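Local coordinates for carbohydrate kinase, pfkB family (Enterococcus faecalis, PDB 3KTN), which probably phosphorylates 2-keto-3-deoxygluconate as a magnesium-binding sugar kinase of the pfkB (ribokinase) family, at residues Ala52-Leu57 against Lys119-Glu124; Val164-Asn169 against Arg189-Cys194; Asp195-Ser200 against Glu236-Thr241. All blocks are in the same frame, centred on the assembly; numbering follows the deposited sequence.

How the interactions relate
From the N terminus, interaction 1 comes first: strand 50-57, near one border of the large sheet, meets the turn before helix 123-127 and closes a loop of 61 residues. Interaction 2 then closes a short loop of 19 residues, where helix 177-190 ends against strand 163-167. Interaction 3 closes the next loop, of 35 residues, by pairing strand 196-198 with strand 237-245. The three follow in series, none nested or crossed. Interactions 2 and 3 touch, since strands 163-167 and 196-198 are sheet neighbours: Phe-166 O to Phe-198 N is 2.8 Å, a probable hydrogen bond. Interaction 1 reaches the same sheet, its centre about 18 Å from that of interaction 2.

Interaction 1. Residues Ala52-Leu57 against Lys119-Glu124; sequences ALITKL and KDYDFE
Lys-56 runs past the Tyr-121 ring with its CE over one face, the two side chains pointing in opposite directions. Lys-56 CE stands 3.9 Å from the Tyr-121 ring centroid, a CH-pi contact displaced toward the rim, while CG of Lys-56 lies 3.4 Å from Tyr-121 OH. A bend at the second torsion (chi2 -65°) turns the lysine along the ring. Lys-56 NZ thus gives a 2.9 Å hydrogen bond to Asp-120 O, arriving from above the carbonyl plane, 47° out of it. The same ammonium makes an off-centre cation-pi contact, 4.5 Å from Lys-56 NZ to the Tyr-121 ring centroid. The inner part of the contact is apolar and buried: Ile-54 CG2 approaches Tyr-121 CD1 at 3.6 Å and more loosely meets Phe-123 CE1 at 4.3 Å. In this ribokinase-family fold, strand 50-57 belongs to the large sheet, and the segment across from it is a turn leading into helix 123-127, with Asp-122 as its N-cap. Phe-8 adds an edge-to-face ring contact to Tyr-121, and the tyrosine OH is hydrogen-bonded to Ser-116 OG. The solvent side is held by polar contacts and little packing: Lys-56 and Asp-120 are both partly exposed, and Lys-56 CE and Asp-120 CB meet at 3.8 Å. The Asp-120 carboxylate does not reach Lys-56; its OD2 forms a salt bridge with Lys-83 and accepts from Glu-117 N.

Interaction 2. Residues Val164-Asn169 against Arg189-Cys194; sequences VCFDFN and RILPYC
Phe-166 presents one ring face to Ile-190, whose CG2 sits above the middle of the ring, 4.1 Å from the centroid and 12° off the normal. With CG1 of Ile-190 anti to the backbone N (chi1 -165°), CG2 is the branch placed over the ring and CD1 reaches toward Phe-166 CD1. Cys-194 comes in near the root of the same side chain: its SG is 3.5 Å from Phe-166 CB and 5.0 Å from the ring centroid, an oblique sulfur-aromatic contact. Farther along, Leu-191 CD1 touches Phe-168 CZ at 4.4 Å. At the other end Val-164 CB packs on Tyr-193 O, 3.4 Å away.

Backbone bonds set the course of the segment that carries these groups. Tyr-193 N bonds to Ile-190 O at 2.9 Å and Cys-194 N to Leu-191 O, two i to i+3 bonds that go with the 3-10 form of residues 191-193, following helix 177-190 in the beta-alpha-beta unit 163-167, 177-190, 196-198. In the outer shell Tyr-187 meets the Phe-166 ring edge-to-face, while Phe-229 of helix 218-233 lies against both Phe-168 and Leu-191. The side chains that meet across the contact are almost all apolar, so cohesion here probably rests mainly on dispersion and hydrophobic burial.

Interaction 3. Residues Asp195-Ser200 against Glu236-Thr241; sequences DIVFGS and EWFAGT
Val-197 N reaches across to Trp-237 O in one of the bonds that pair strands 196-198 and 237-245 as parallel neighbours of the large mixed sheet. The chain passes between them through helices 201-206 and 218-233, a beta-alpha-beta crossover of the ribokinase-type fold, and the short segments run 20° apart.

The backbone bonds alternate as in a parallel pair. At the N-terminal end Asp-195 O takes an extra donor, Glu-236 N at 2.7 Å, besides Trp-237 N at 3.0 Å; the bond from Glu-236 is the more bent (143° at the hydrogen) and lies on a lone pair. Val-197 then uses both its polar atoms: N to Trp-237 O at 2.8 Å, nearly straight, and O from Ala-239 N at 2.9 Å. Gly-199 N finishes the ladder on Ala-239 O at 3.0 Å.

Apolar contacts follow on the two faces of the sheet. On one, Ile-196 and Trp-237 lie alongside each other, CG2 to CB 4.0 Å, and the Phe-198 ring meets the methyl of Ala-239, CD1 to CB 4.1 Å. Helix 278-291 packs on this face through Ala-283 and Ile-286. On the other, Val-197 and Phe-238 sit at an angle to each other. Phe-238 has CG anti to the backbone N (chi1 180°), which swings the ring along the strand toward Gly-199.

Polar side chains act at the ends. Asp-195 OD2 accepts from Val-164 N, tying in neighbouring strand 163-167; Glu-236 OE2 is hydrogen-bonded to Tyr-290 OH. Ser-200, at the other end, is the N-cap of helix 201-206. Just before it Gly-199 O, hydrogen-bonded to Tyr-255 OH, lies 3.5 Å from Phe-238 CZ.

Interaction 1. Residues Ala52-Leu57 against Lys119-Glu124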
# COMPACT_ATOMS: atom_id res chain seq x y z
N ALA A 52 1.04 21.33 -25.87
CA ALA A 52 2.20 21.85 -25.18
C ALA A 52 1.75 22.83 -24.11
O ALA A 52 0.87 23.66 -24.35
CB ALA A 52 3.14 22.54 -26.16
N LEU A 53 2.34 22.73 -22.92
CA LEU A 53 1.98 23.61 -21.83
C LEU A 53 3.00 24.72 -21.65
O LEU A 53 4.20 24.47 -21.61
CB LEU A 53 1.87 22.82 -20.52
CG LEU A 53 1.49 23.61 -19.27
CD1 LEU A 53 0.08 24.19 -19.45
CD2 LEU A 53 1.53 22.70 -18.05
N ILE A 54 2.51 25.95 -21.55
CA ILE A 54 3.37 27.10 -21.34
C ILE A 54 3.22 27.48 -19.88
O ILE A 54 2.15 27.90 -19.45
CB ILE A 54 2.95 28.30 -22.22
CG1 ILE A 54 2.93 27.88 -23.69
CG2 ILE A 54 3.92 29.46 -22.02
CD1 ILE A 54 2.37 28.94 -24.63
N THR A 55 4.29 27.32 -19.11
CA THR A 55 4.26 27.62 -17.69
C THR A 55 5.68 27.55 -17.15
O THR A 55 6.63 27.40 -17.92
CB THR A 55 3.39 26.58 -16.94
OG1 THR A 55 3.16 27.00 -15.59
CG2 THR A 55 4.10 25.24 -16.93
N LYS A 56 5.83 27.64 -15.84
CA LYS A 56 7.14 27.54 -15.20
C LYS A 56 7.08 26.51 -14.08
O LYS A 56 6.03 26.33 -13.44
CB LYS A 56 7.58 28.87 -14.59
CG LYS A 56 7.71 30.04 -15.56
CD LYS A 56 8.82 29.84 -16.58
CE LYS A 56 8.95 31.07 -17.48
NZ LYS A 56 9.79 30.80 -18.69
N LEU A 57 8.20 25.85 -13.84
CA LEU A 57 8.33 24.88 -12.76
C LEU A 57 9.71 25.12 -12.15
O LEU A 57 10.66 25.44 -12.87
CB LEU A 57 8.21 23.44 -13.27
CG LEU A 57 6.78 22.98 -13.57
CD1 LEU A 57 6.79 21.55 -14.12
CD2 LEU A 57 5.95 23.06 -12.31
N LYS A 119 7.62 38.81 -19.63
CA LYS A 119 8.98 38.88 -20.17
C LYS A 119 9.75 37.57 -19.99
O LYS A 119 10.79 37.38 -20.61
CB LYS A 119 9.76 40.04 -19.53
CG LYS A 119 10.18 39.82 -18.09
CD LYS A 119 11.02 41.00 -17.59
CE LYS A 119 11.52 40.77 -16.17
NZ LYS A 119 12.33 41.91 -15.65
N ASP A 120 9.23 36.68 -19.15
CA ASP A 120 9.89 35.39 -18.94
C ASP A 120 9.47 34.38 -20.00
O ASP A 120 10.05 33.30 -20.10
CB ASP A 120 9.54 34.83 -17.56
CG ASP A 120 10.02 35.71 -16.42
OD1 ASP A 120 11.20 36.12 -16.45
OD2 ASP A 120 9.23 35.98 -15.50
N TYR A 121 8.48 34.74 -20.81
CA TYR A 121 7.99 33.84 -21.86
C TYR A 121 8.21 34.36 -23.27
O TYR A 121 7.97 35.54 -23.55
CB TYR A 121 6.49 33.60 -21.68
CG TYR A 121 6.08 33.00 -20.35
CD1 TYR A 121 6.10 31.62 -20.14
CD2 TYR A 121 5.63 33.82 -19.31
CE1 TYR A 121 5.68 31.07 -18.92
CE2 TYR A 121 5.22 33.29 -18.10
CZ TYR A 121 5.24 31.92 -17.91
OH TYR A 121 4.81 31.42 -16.70
N ASP A 122 8.66 33.49 -24.16
CA ASP A 122 8.88 33.88 -25.55
C ASP A 122 7.61 33.56 -26.33
O ASP A 122 7.60 32.66 -27.17
CB ASP A 122 10.05 33.11 -26.15
CG ASP A 122 10.53 33.71 -27.46
OD1 ASP A 122 9.68 34.11 -28.29
OD2 ASP A 122 11.76 33.78 -27.67
N PHE A 123 6.54 34.30 -26.04
CA PHE A 123 5.25 34.08 -26.70
C PHE A 123 5.32 34.11 -28.22
O PHE A 123 4.63 33.34 -28.89
CB PHE A 123 4.22 35.10 -26.21
CG PHE A 123 3.86 34.96 -24.76
CD1 PHE A 123 3.53 33.71 -24.23
CD2 PHE A 123 3.83 36.07 -23.92
CE1 PHE A 123 3.17 33.58 -22.89
CE2 PHE A 123 3.46 35.94 -22.58
CZ PHE A 123 3.13 34.69 -22.06
N GLU A 124 6.15 35.00 -28.75
CA GLU A 124 6.32 35.13 -30.20
C GLU A 124 6.70 33.78 -30.80
O GLU A 124 6.07 33.29 -31.73
CB GLU A 124 7.41 36.15 -30.52
CG GLU A 124 7.14 37.56 -30.03
CD GLU A 124 6.41 38.40 -31.06
OE1 GLU A 124 6.91 38.52 -32.20
OE2 GLU A 124 5.34 38.96 -30.73

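Interaction 2. Residues Val164-Asn169 against Arg189-Cys194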
# COMPACT_ATOMS: atom_id res chain seq x y z
N VAL A 164 -8.10 31.55 -29.91
CA VAL A 164 -7.93 31.74 -28.48
C VAL A 164 -9.09 31.16 -27.67
O VAL A 164 -10.26 31.46 -27.94
CB VAL A 164 -7.78 33.24 -28.14
CG1 VAL A 164 -7.55 33.44 -26.66
CG2 VAL A 164 -6.63 33.83 -28.94
N CYS A 165 -8.76 30.34 -26.67
CA CYS A 165 -9.75 29.71 -25.81
C CYS A 165 -9.55 30.21 -24.39
O CYS A 165 -8.43 30.48 -23.98
CB CYS A 165 -9.60 28.19 -25.86
SG CYS A 165 -9.58 27.55 -27.54
N PHE A 166 -10.64 30.31 -23.64
CA PHE A 166 -10.58 30.82 -22.29
C PHE A 166 -11.66 30.19 -21.42
O PHE A 166 -12.78 29.96 -21.87
CB PHE A 166 -10.77 32.34 -22.32
CG PHE A 166 -10.84 32.98 -20.97
CD1 PHE A 166 -9.70 33.09 -20.18
CD2 PHE A 166 -12.04 33.49 -20.48
CE1 PHE A 166 -9.75 33.70 -18.94
CE2 PHE A 166 -12.10 34.10 -19.24
CZ PHE A 166 -10.96 34.21 -18.46
N ASP A 167 -11.32 29.91 -20.16
CA ASP A 167 -12.28 29.32 -19.24
C ASP A 167 -12.50 30.22 -18.04
O ASP A 167 -11.55 30.74 -17.46
CB ASP A 167 -11.79 27.95 -18.76
CG ASP A 167 -10.57 28.04 -17.86
OD1 ASP A 167 -10.69 27.78 -16.64
OD2 ASP A 167 -9.47 28.37 -18.36
N PHE A 168 -13.76 30.43 -17.69
CA PHE A 168 -14.11 31.22 -16.53
C PHE A 168 -13.72 30.35 -15.34
O PHE A 168 -14.08 29.17 -15.29
CB PHE A 168 -15.63 31.47 -16.48
CG PHE A 168 -16.10 32.62 -17.34
CD1 PHE A 168 -16.34 33.86 -16.78
CD2 PHE A 168 -16.32 32.44 -18.70
CE1 PHE A 168 -16.80 34.93 -17.57
CE2 PHE A 168 -16.78 33.50 -19.50
CZ PHE A 168 -17.02 34.74 -18.93
N ASN A 169 -12.97 30.90 -14.39
CA ASN A 169 -12.58 30.13 -13.22
C ASN A 169 -13.07 30.89 -12.00
O ASN A 169 -12.34 31.09 -11.04
CB ASN A 169 -11.06 29.98 -13.15
CG ASN A 169 -10.63 28.85 -12.23
OD1 ASN A 169 -9.64 28.96 -11.50
ND2 ASN A 169 -11.38 27.75 -12.25
N ARG A 189 -11.22 42.56 -19.88
CA ARG A 189 -10.02 42.91 -20.63
C ARG A 189 -9.57 41.83 -21.60
O ARG A 189 -9.07 42.13 -22.69
CB ARG A 189 -8.88 43.25 -19.68
CG ARG A 189 -9.16 44.44 -18.78
CD ARG A 189 -8.06 44.65 -17.76
NE ARG A 189 -6.77 44.93 -18.39
CZ ARG A 189 -5.65 45.17 -17.71
NH1 ARG A 189 -5.67 45.16 -16.39
NH2 ARG A 189 -4.52 45.42 -18.36
N ILE A 190 -9.74 40.56 -21.23
CA ILE A 190 -9.30 39.47 -22.10
C ILE A 190 -10.38 38.97 -23.06
O ILE A 190 -10.07 38.54 -24.17
CB ILE A 190 -8.77 38.25 -21.29
CG1 ILE A 190 -8.00 37.31 -22.22
CG2 ILE A 190 -9.94 37.51 -20.65
CD1 ILE A 190 -7.31 36.15 -21.50
N LEU A 191 -11.63 39.03 -22.63
CA LEU A 191 -12.74 38.57 -23.46
C LEU A 191 -12.75 39.07 -24.90
O LEU A 191 -13.13 38.34 -25.82
CB LEU A 191 -14.07 38.88 -22.77
CG LEU A 191 -14.38 37.91 -21.62
CD1 LEU A 191 -15.53 38.42 -20.77
CD2 LEU A 191 -14.71 36.55 -22.22
N PRO A 192 -12.34 40.33 -25.13
CA PRO A 192 -12.34 40.85 -26.51
C PRO A 192 -11.42 40.08 -27.46
O PRO A 192 -11.54 40.19 -28.68
CB PRO A 192 -11.89 42.30 -26.32
CG PRO A 192 -12.45 42.66 -24.98
CD PRO A 192 -12.12 41.42 -24.16
N TYR A 193 -10.51 39.29 -26.89
CA TYR A 193 -9.55 38.52 -27.69
C TYR A 193 -9.87 37.04 -27.84
O TYR A 193 -9.19 36.33 -28.58
CB TYR A 193 -8.16 38.67 -27.09
CG TYR A 193 -7.66 40.09 -27.06
CD1 TYR A 193 -7.19 40.71 -28.22
CD2 TYR A 193 -7.69 40.83 -25.88
CE1 TYR A 193 -6.76 42.03 -28.21
CE2 TYR A 193 -7.25 42.15 -25.86
CZ TYR A 193 -6.79 42.74 -27.02
OH TYR A 193 -6.36 44.05 -27.01
N CYS A 194 -10.90 36.57 -27.14
CA CYS A 194 -11.27 35.15 -27.17
C CYS A 194 -12.20 34.74 -28.30
O CYS A 194 -13.04 35.53 -28.75
CB CYS A 194 -11.91 34.76 -25.84
SG CYS A 194 -10.91 35.19 -24.41

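Interaction 3. Residues Asp195-Ser200 against Glu236-Thr241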
# COMPACT_ATOMS: atom_id res chain seq x y z
N ASP A 195 -12.06 33.50 -28.74
CA ASP A 195 -12.88 32.93 -29.80
C ASP A 195 -13.80 31.86 -29.20
O ASP A 195 -14.98 31.78 -29.54
CB ASP A 195 -12.00 32.30 -30.88
CG ASP A 195 -11.12 33.32 -31.58
OD1 ASP A 195 -11.68 34.25 -32.21
OD2 ASP A 195 -9.88 33.19 -31.52
N ILE A 196 -13.25 31.05 -28.30
CA ILE A 196 -14.01 29.98 -27.66
C ILE A 196 -13.96 30.19 -26.15
O ILE A 196 -12.88 30.27 -25.56
CB ILE A 196 -13.42 28.59 -28.00
CG1 ILE A 196 -13.40 28.42 -29.52
CG2 ILE A 196 -14.26 27.49 -27.35
CD1 ILE A 196 -12.78 27.12 -29.98
N VAL A 197 -15.13 30.27 -25.53
CA VAL A 197 -15.19 30.51 -24.09
C VAL A 197 -15.99 29.45 -23.33
O VAL A 197 -17.07 29.04 -23.77
CB VAL A 197 -15.81 31.89 -23.81
CG1 VAL A 197 -15.87 32.14 -22.31
CG2 VAL A 197 -14.98 32.98 -24.50
N PHE A 198 -15.45 29.02 -22.20
CA PHE A 198 -16.09 28.03 -21.35
C PHE A 198 -16.58 28.70 -20.08
O PHE A 198 -15.82 29.35 -19.37
CB PHE A 198 -15.11 26.90 -21.01
CG PHE A 198 -14.69 26.09 -22.21
CD1 PHE A 198 -15.57 25.19 -22.78
CD2 PHE A 198 -13.45 26.29 -22.79
CE1 PHE A 198 -15.21 24.48 -23.93
CE2 PHE A 198 -13.08 25.58 -23.94
CZ PHE A 198 -13.97 24.68 -24.51
N GLY A 199 -17.87 28.55 -19.79
CA GLY A 199 -18.44 29.16 -18.61
C GLY A 199 -19.92 28.87 -18.50
O GLY A 199 -20.49 28.18 -19.35
N SER A 200 -20.56 29.39 -17.46
CA SER A 200 -21.99 29.16 -17.26
C SER A 200 -22.79 30.45 -17.24
O SER A 200 -22.24 31.55 -17.18
CB SER A 200 -22.21 28.45 -15.93
OG SER A 200 -21.93 29.33 -14.85
N GLU A 236 -16.95 33.13 -30.87
CA GLU A 236 -17.36 32.13 -31.84
C GLU A 236 -18.14 30.99 -31.18
O GLU A 236 -19.18 30.56 -31.70
CB GLU A 236 -16.12 31.57 -32.55
CG GLU A 236 -16.41 30.54 -33.61
CD GLU A 236 -15.15 30.09 -34.31
OE1 GLU A 236 -14.07 30.59 -33.95
OE2 GLU A 236 -15.24 29.24 -35.22
N TRP A 237 -17.65 30.51 -30.04
CA TRP A 237 -18.30 29.42 -29.30
C TRP A 237 -18.33 29.69 -27.80
O TRP A 237 -17.37 30.18 -27.22
CB TRP A 237 -17.55 28.10 -29.52
CG TRP A 237 -17.96 27.29 -30.72
CD1 TRP A 237 -18.64 27.73 -31.82
CD2 TRP A 237 -17.64 25.91 -30.97
NE1 TRP A 237 -18.76 26.72 -32.74
CE2 TRP A 237 -18.15 25.59 -32.25
CE3 TRP A 237 -16.97 24.92 -30.25
CZ2 TRP A 237 -18.02 24.31 -32.81
CZ3 TRP A 237 -16.83 23.65 -30.81
CH2 TRP A 237 -17.36 23.36 -32.08
N PHE A 238 -19.46 29.36 -27.17
CA PHE A 238 -19.62 29.51 -25.73
C PHE A 238 -20.17 28.16 -25.28
O PHE A 238 -21.20 27.71 -25.79
CB PHE A 238 -20.63 30.60 -25.38
CG PHE A 238 -20.82 30.78 -23.89
CD1 PHE A 238 -19.84 31.39 -23.11
CD2 PHE A 238 -21.99 30.33 -23.27
CE1 PHE A 238 -20.02 31.54 -21.73
CE2 PHE A 238 -22.17 30.48 -21.89
CZ PHE A 238 -21.18 31.08 -21.12
N ALA A 239 -19.49 27.50 -24.34
CA ALA A 239 -19.96 26.20 -23.89
C ALA A 239 -19.80 25.97 -22.39
O ALA A 239 -18.99 26.60 -21.73
CB ALA A 239 -19.24 25.10 -24.67
N GLY A 240 -20.61 25.05 -21.87
CA GLY A 240 -20.59 24.73 -20.46
C GLY A 240 -21.52 23.58 -20.19
O GLY A 240 -22.06 22.96 -21.11
N THR A 241 -21.72 23.27 -18.91
CA THR A 241 -22.59 22.17 -18.53
C THR A 241 -23.50 22.56 -17.38
O THR A 241 -23.21 23.48 -16.62
CB THR A 241 -21.79 20.95 -18.05
OG1 THR A 241 -21.05 21.30 -16.86
CG2 THR A 241 -20.83 20.47 -19.12